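Local coordinates for protein 2-hydroxyisobutyryl-CoA synthetase (Aquincola tertiaricarbonis, PDB 6HDY) that belongs to the ANL clan of AMP-binding enzymes, pairing a large AMP-binding domain with a smaller C-terminal domain, at residues A[200-203]-A[204-207]; A[222-225]-A[226-229]; A[262-265]-A[266-270]. All blocks are in the same frame, centred on the assembly; numbering follows the deposited sequence.

Contact 1: A[200-203]-A[204-207]. With SO4 (sulfate ion), chain F.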
loop_
_atom_site.group_PDB
_atom_site.type_symbol
_atom_site.label_atom_id
_atom_site.label_comp_id
_atom_site.label_asym_id
_atom_site.label_seq_id
_atom_site.Cartn_x
_atom_site.Cartn_y
_atom_site.Cartn_z
ATOM N N PRO A 200 -12.417 -2.145 -3.804
ATOM C CA PRO A 200 -13.765 -1.558 -3.938
ATOM C C PRO A 200 -14.180 -0.891 -2.625
ATOM O O PRO A 200 -13.867 -1.398 -1.538
ATOM C CB PRO A 200 -14.659 -2.755 -4.286
ATOM C CG PRO A 200 -13.911 -3.962 -3.814
ATOM C CD PRO A 200 -12.450 -3.623 -3.918
ATOM N N GLY A 201 -14.790 0.280 -2.745
ATOM C CA GLY A 201 -15.230 1.061 -1.599
ATOM C C GLY A 201 -14.240 2.137 -1.206
ATOM O O GLY A 201 -14.579 3.033 -0.432
ATOM N N MET A 202 -13.022 2.087 -1.770
ATOM C CA MET A 202 -11.966 3.051 -1.435
ATOM C C MET A 202 -12.243 4.483 -1.863
ATOM O O MET A 202 -11.986 5.406 -1.083
ATOM C CB MET A 202 -10.609 2.599 -1.978
ATOM C CG MET A 202 -9.899 1.617 -1.094
ATOM S SD MET A 202 -8.200 1.362 -1.679
ATOM C CE MET A 202 -7.534 0.545 -0.286
ATOM N N SER A 203 -12.716 4.676 -3.107
ATOM C CA SER A 203 -12.957 5.995 -3.698
ATOM C C SER A 203 -14.047 6.770 -2.978
ATOM O O SER A 203 -13.904 7.980 -2.766
ATOM C CB SER A 203 -13.286 5.858 -5.181
ATOM O OG SER A 203 -12.339 5.006 -5.803
ATOM N N ALA A 204 -15.122 6.070 -2.571
ATOM C CA ALA A 204 -16.221 6.702 -1.835
ATOM C C ALA A 204 -15.704 7.174 -0.480
ATOM O O ALA A 204 -16.036 8.269 -0.057
ATOM C CB ALA A 204 -17.385 5.729 -1.663
ATOM N N ARG A 205 -14.829 6.385 0.156
ATOM C CA ARG A 205 -14.249 6.754 1.444
ATOM C C ARG A 205 -13.197 7.861 1.313
ATOM O O ARG A 205 -13.162 8.766 2.143
ATOM C CB ARG A 205 -13.730 5.521 2.172
ATOM C CG ARG A 205 -14.871 4.720 2.805
ATOM C CD ARG A 205 -14.426 3.623 3.766
ATOM N NE ARG A 205 -13.646 2.590 3.087
ATOM C CZ ARG A 205 -12.323 2.614 2.982
ATOM N NH1 ARG A 205 -11.687 1.651 2.326
ATOM N NH2 ARG A 205 -11.625 3.605 3.525
ATOM N N LEU A 206 -12.401 7.830 0.233
ATOM C CA LEU A 206 -11.370 8.824 -0.051
ATOM C C LEU A 206 -11.910 10.226 -0.162
ATOM O O LEU A 206 -11.319 11.133 0.400
ATOM C CB LEU A 206 -10.571 8.471 -1.326
ATOM C CG LEU A 206 -9.370 9.405 -1.688
ATOM C CD1 LEU A 206 -8.434 9.654 -0.456
ATOM C CD2 LEU A 206 -8.547 8.786 -2.820
ATOM N N VAL A 207 -12.997 10.418 -0.918
ATOM C CA VAL A 207 -13.600 11.738 -1.108
ATOM C C VAL A 207 -13.991 12.344 0.251
ATOM O O VAL A 207 -13.720 13.528 0.472
ATOM C CB VAL A 207 -14.736 11.787 -2.174
ATOM C CG1 VAL A 207 -14.175 11.492 -3.562
ATOM C CG2 VAL A 207 -15.891 10.840 -1.842
HETATM S S SO4 F . -14.811 1.378 -6.165
HETATM O O1 SO4 F . -14.056 0.656 -7.185
HETATM O O2 SO4 F . -15.908 0.527 -5.708
HETATM O O3 SO4 F . -13.912 1.703 -5.050
HETATM O O4 SO4 F . -15.340 2.624 -6.737
HETATM O O HOH W 1 -12.595 -0.750 0.825
#
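Arg205 folds back over Met202 at the first turn of helix 202-213. A bend at chi3 (-64°) turns its guanidinium toward the helix start, one face over Met202 CA. Arg205 NH1 comes 3.9 Å from Met202 CG, while CB, CG and NE of Arg205 pass alongside Gly201 O. A water lying in the guanidinium plane at its edge takes a hydrogen bond from Arg205 NH1 (3.0 Å) and donates to Pro200 O (2.8 Å), tying the arginine to the approaching loop. This is a helix N-terminus with Gly201 as N-cap, in the AMP-binding domain. A sulfate, probably from the crystallisation liquor, sits where the helix start would be expected to favour an anion: Gly201 N donates to its O3 at 2.8 Å and, longer, to its O2. Gly201 O receives a weak bond from Arg205 N. Leu206 N bonds to Met202 O at 2.8 Å, and Leu206 CB rests 3.4 Å from that same Met202 O; with CG anti to the backbone N (chi1 -176°), its CD2 is carried away from the turn onto Tyr224 and Leu228 of helix 222-234. Met202 packs on Val171 and Arg205 on Leu174 of the second subunit.

Contact 2: A[222-225]-A[226-229]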
loop_
_atom_site.group_PDB
_atom_site.type_symbol
_atom_site.label_atom_id
_atom_site.label_comp_id
_atom_site.label_asym_id
_atom_site.label_seq_id
_atom_site.Cartn_x
_atom_site.Cartn_y
_atom_site.Cartn_z
ATOM N N PRO A 222 -3.696 10.341 -13.922
ATOM C CA PRO A 222 -4.673 11.346 -14.395
ATOM C C PRO A 222 -6.084 10.774 -14.516
ATOM O O PRO A 222 -7.038 11.499 -14.273
ATOM C CB PRO A 222 -4.110 11.797 -15.749
ATOM C CG PRO A 222 -2.683 11.336 -15.767
ATOM C CD PRO A 222 -2.630 10.116 -14.921
ATOM N N SER A 223 -6.207 9.460 -14.851
ATOM C CA SER A 223 -7.472 8.710 -14.957
ATOM C C SER A 223 -8.176 8.666 -13.610
ATOM O O SER A 223 -9.382 8.898 -13.556
ATOM C CB SER A 223 -7.225 7.274 -15.413
ATOM O OG SER A 223 -6.847 7.249 -16.772
ATOM N N TYR A 224 -7.435 8.336 -12.539
ATOM C CA TYR A 224 -8.012 8.275 -11.201
ATOM C C TYR A 224 -8.577 9.605 -10.738
ATOM O O TYR A 224 -9.684 9.622 -10.203
ATOM C CB TYR A 224 -7.052 7.703 -10.153
ATOM C CG TYR A 224 -7.771 7.386 -8.858
ATOM C CD1 TYR A 224 -9.077 6.895 -8.864
ATOM C CD2 TYR A 224 -7.145 7.548 -7.633
ATOM C CE1 TYR A 224 -9.732 6.567 -7.681
ATOM C CE2 TYR A 224 -7.803 7.249 -6.440
ATOM C CZ TYR A 224 -9.094 6.755 -6.471
ATOM O OH TYR A 224 -9.748 6.441 -5.309
ATOM N N ALA A 225 -7.839 10.709 -10.940
ATOM C CA ALA A 225 -8.323 12.045 -10.595
ATOM C C ALA A 225 -9.720 12.330 -11.257
ATOM O O ALA A 225 -10.633 12.794 -10.579
ATOM C CB ALA A 225 -7.308 13.073 -11.036
ATOM N N ILE A 226 -9.897 11.970 -12.539
ATOM C CA ILE A 226 -11.170 12.137 -13.237
ATOM C C ILE A 226 -12.248 11.281 -12.567
ATOM O O ILE A 226 -13.326 11.805 -12.262
ATOM C CB ILE A 226 -11.071 11.910 -14.787
ATOM C CG1 ILE A 226 -10.368 13.102 -15.471
ATOM C CG2 ILE A 226 -12.470 11.713 -15.436
ATOM C CD1 ILE A 226 -9.390 12.695 -16.504
ATOM N N HIS A 227 -11.952 9.981 -12.316
ATOM C CA HIS A 227 -12.909 9.058 -11.701
ATOM C C HIS A 227 -13.348 9.512 -10.311
ATOM O O HIS A 227 -14.537 9.443 -9.981
ATOM C CB HIS A 227 -12.384 7.617 -11.700
ATOM C CG HIS A 227 -13.239 6.650 -10.930
ATOM N ND1 HIS A 227 -14.609 6.569 -11.136
ATOM C CD2 HIS A 227 -12.886 5.748 -9.979
ATOM C CE1 HIS A 227 -15.040 5.621 -10.319
ATOM N NE2 HIS A 227 -14.047 5.105 -9.593
ATOM N N LEU A 228 -12.389 10.014 -9.522
ATOM C CA LEU A 228 -12.608 10.519 -8.173
ATOM C C LEU A 228 -13.562 11.732 -8.126
ATOM O O LEU A 228 -14.347 11.829 -7.178
ATOM C CB LEU A 228 -11.248 10.813 -7.504
ATOM C CG LEU A 228 -11.192 10.778 -5.988
ATOM C CD1 LEU A 228 -11.609 9.415 -5.448
ATOM C CD2 LEU A 228 -9.809 11.148 -5.510
ATOM N N ALA A 229 -13.547 12.616 -9.161
ATOM C CA ALA A 229 -14.464 13.779 -9.229
ATOM C C ALA A 229 -15.921 13.323 -9.447
ATOM O O ALA A 229 -16.849 13.918 -8.886
ATOM C CB ALA A 229 -14.037 14.742 -10.326
#
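Ala225 O is gripped by two donors: Ala229 N, one turn on in the helix at 3.2 Å, and the hydroxyl of Tyr268, which arrives from helix 258-268. The backbone donor is tilted 25° from the carbonyl plane. A shorter bond, Leu228 N to Tyr224 O at 2.8 Å, lies nearly in line with its carbonyl, and Leu228 CB settles 3.3 Å from the same oxygen.

Tyr224 carries the side-chain contact. Its CG stands anti to the backbone N (chi1 -168°), which lays the ring along the next turn, where His227 and Leu228 both meet its CE1 side. His227 CD2 comes in at the ring edge, in the ring plane, 4.0 Å from Tyr224 CE1, and the two side chains run aslant to each other. Leu228 approaches obliquely through one branch alone: CD1 touches Tyr224 CZ and lies 3.5 Å from Tyr224 OH. The hydroxyl is satisfied by Ser203 OG of helix 202-213, a bond that fixes the far end of the ring.

Farther round the helix, Ile226 sends CD1 back to within 3.5 Å of Pro222 O, with chi2 at 137°, well off a staggered value. That oxygen also takes a weak bond from Ile226 N. Ser223 OG finds its partner in Glu252, while Ala225 and Ile226 rest against Ile264. His227 touches Arg462, and its side chain lies about 4 Å from a bound sulfate at nearest atoms.

The helix follows strand 217-220 almost at once and leads to the neighbouring parallel strand 246-249, so the arrangement is the start of the helix in a beta-alpha-beta crossover. At its N-terminal end the side chain of Pro222 lies about 7 Å, at nearest atoms, from the bound [[(2R,3S,4R,5R)-5-(6-aminopurin-9-yl)-3,4-bis(oxidanyl)oxolan-2-yl]methoxy-oxidanyl-phosphoryl] (3S)-3-oxidanylbutanoate, placing this end near the ligand pocket.

Contact 3: A[262-265]-A[266-270]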
loop_
_atom_site.group_PDB
_atom_site.type_symbol
_atom_site.label_atom_id
_atom_site.label_comp_id
_atom_site.label_asym_id
_atom_site.label_seq_id
_atom_site.Cartn_x
_atom_site.Cartn_y
_atom_site.Cartn_z
ATOM N N ASP A 262 -6.989 20.404 -18.478
ATOM C CA ASP A 262 -7.967 21.462 -18.233
ATOM C C ASP A 262 -9.178 20.962 -17.461
ATOM O O ASP A 262 -9.631 21.653 -16.552
ATOM C CB ASP A 262 -8.353 22.169 -19.550
ATOM C CG ASP A 262 -7.197 22.886 -20.226
ATOM O OD1 ASP A 262 -6.131 23.049 -19.579
ATOM O OD2 ASP A 262 -7.360 23.302 -21.388
ATOM N N ARG A 263 -9.667 19.744 -17.777
ATOM C CA ARG A 263 -10.787 19.124 -17.052
ATOM C C ARG A 263 -10.430 18.859 -15.591
ATOM O O ARG A 263 -11.243 19.137 -14.713
ATOM C CB ARG A 263 -11.261 17.818 -17.726
ATOM C CG ARG A 263 -12.366 18.040 -18.761
ATOM C CD ARG A 263 -12.693 16.770 -19.528
ATOM N NE ARG A 263 -13.633 17.016 -20.624
ATOM C CZ ARG A 263 -14.871 16.526 -20.687
ATOM N NH1 ARG A 263 -15.328 15.729 -19.726
ATOM N NH2 ARG A 263 -15.656 16.819 -21.719
ATOM N N ILE A 264 -9.217 18.354 -15.324
ATOM C CA ILE A 264 -8.773 18.047 -13.956
ATOM C C ILE A 264 -8.573 19.344 -13.146
ATOM O O ILE A 264 -9.138 19.458 -12.058
ATOM C CB ILE A 264 -7.553 17.085 -13.895
ATOM C CG1 ILE A 264 -7.822 15.792 -14.712
ATOM C CG2 ILE A 264 -7.214 16.740 -12.429
ATOM C CD1 ILE A 264 -6.603 14.945 -15.022
ATOM N N GLU A 265 -7.816 20.319 -13.678
ATOM C CA GLU A 265 -7.603 21.614 -13.010
ATOM C C GLU A 265 -8.935 22.331 -12.698
ATOM O O GLU A 265 -9.074 22.911 -11.627
ATOM C CB GLU A 265 -6.710 22.540 -13.857
ATOM C CG GLU A 265 -5.267 22.074 -13.924
ATOM C CD GLU A 265 -4.231 23.067 -14.410
ATOM O OE1 GLU A 265 -4.614 24.100 -14.999
ATOM O OE2 GLU A 265 -3.026 22.816 -14.181
ATOM N N GLU A 266 -9.921 22.242 -13.602
ATOM C CA GLU A 266 -11.233 22.880 -13.392
ATOM C C GLU A 266 -12.029 22.170 -12.290
ATOM O O GLU A 266 -12.607 22.842 -11.430
ATOM C CB GLU A 266 -12.036 22.991 -14.718
ATOM C CG GLU A 266 -13.553 23.092 -14.571
ATOM C CD GLU A 266 -14.109 24.340 -13.904
ATOM O OE1 GLU A 266 -13.856 25.458 -14.410
ATOM O OE2 GLU A 266 -14.858 24.191 -12.910
ATOM N N ALA A 267 -12.076 20.829 -12.338
ATOM C CA ALA A 267 -12.813 20.001 -11.387
ATOM C C ALA A 267 -12.335 20.180 -9.947
ATOM O O ALA A 267 -13.151 20.131 -9.035
ATOM C CB ALA A 267 -12.718 18.529 -11.788
ATOM N N TYR A 268 -11.023 20.391 -9.751
ATOM C CA TYR A 268 -10.409 20.539 -8.430
ATOM C C TYR A 268 -10.029 21.968 -8.039
ATOM O O TYR A 268 -9.771 22.216 -6.863
ATOM C CB TYR A 268 -9.179 19.622 -8.317
ATOM C CG TYR A 268 -9.523 18.150 -8.296
ATOM C CD1 TYR A 268 -9.895 17.517 -7.113
ATOM C CD2 TYR A 268 -9.438 17.378 -9.454
ATOM C CE1 TYR A 268 -10.188 16.152 -7.084
ATOM C CE2 TYR A 268 -9.713 16.009 -9.433
ATOM C CZ TYR A 268 -10.099 15.403 -8.250
ATOM O OH TYR A 268 -10.394 14.062 -8.237
ATOM N N GLY A 269 -9.982 22.877 -9.012
ATOM C CA GLY A 269 -9.573 24.268 -8.806
ATOM C C GLY A 269 -8.132 24.333 -8.331
ATOM O O GLY A 269 -7.806 25.097 -7.423
ATOM N N ALA A 270 -7.275 23.474 -8.903
ATOM C CA ALA A 270 -5.871 23.333 -8.512
ATOM C C ALA A 270 -4.992 23.203 -9.743
ATOM O O ALA A 270 -5.525 23.110 -10.846
ATOM C CB ALA A 270 -5.715 22.097 -7.618
#
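Glu265 reaches past the end of its helix to Ala270. Its CB already touches Ala270 O at 3.3 Å, after a slightly longer, bent CA-H...O contact from Glu265 CA to the same oxygen. CG anti to the carbonyl carbon (chi1 -70°) starts an extended chain that runs across this carbonyl: CG is again 3.3 Å from Ala270 O, and CD withdraws to 3.8 Å from it. At the tip, OE2 takes a hydrogen bond from Val272 N, so the carboxylate serves strand 271-274 just beyond the turn.

The backbone of the same residue closes the helix. Glu265 O receives two bonds, both weak: one from Gly269 N at 2.8 Å, poorly aligned, and one from Ala270 N at 3.3 Å. The second is a 6→1 bond round a glycine in the left-handed region (phi 63°), two of the elements of a Schellman motif.

On another face of the helix the side chains of Ile264 and Tyr268 run alongside each other in a common direction. Ile264 CG2 meets Tyr268 CD2 at 3.8 Å and its neighbour CE2 a little farther off. Ile264 O sits at the edge of the ring, in its plane, 3.3 Å from Tyr268 CD2, and also accepts Tyr268 N almost head-on. Earlier in the turn Ala267 CB nestles 3.3 Å from Arg263 O, and Arg263 reaches out through NE to Asn391 O.

Ile264 packs on Phe249 of strand 246-249, while Tyr268 touches Leu247 of that strand and Leu244 and Phe242 in the loop before it; its hydroxyl is bonded to Ala225 O. The helix therefore bridges strands 246-249 and 271-274 as the connection of a beta-alpha-beta unit, resting on one side against helix 222-234.

The three contacts follow in series along the chain, and none nests in or crosses another. Each joins adjoining segments and so closes only a turn or two of helix: contact 1 opens helix 202-213, contact 2 opens helix 222-234, and contact 3 ends helix 258-268. All lie within the parallel-sheet part of the AMP-binding domain. Contact 2 is the middle one, its centre about 12 Å from that of contact 1 and 11 Å from that of contact 3, and it touches both. Contacts 1 and 3 do not meet, their nearest atoms being about 7 Å apart. Together they join three successive helices packed beside strands 217-220, 246-249 and 271-274.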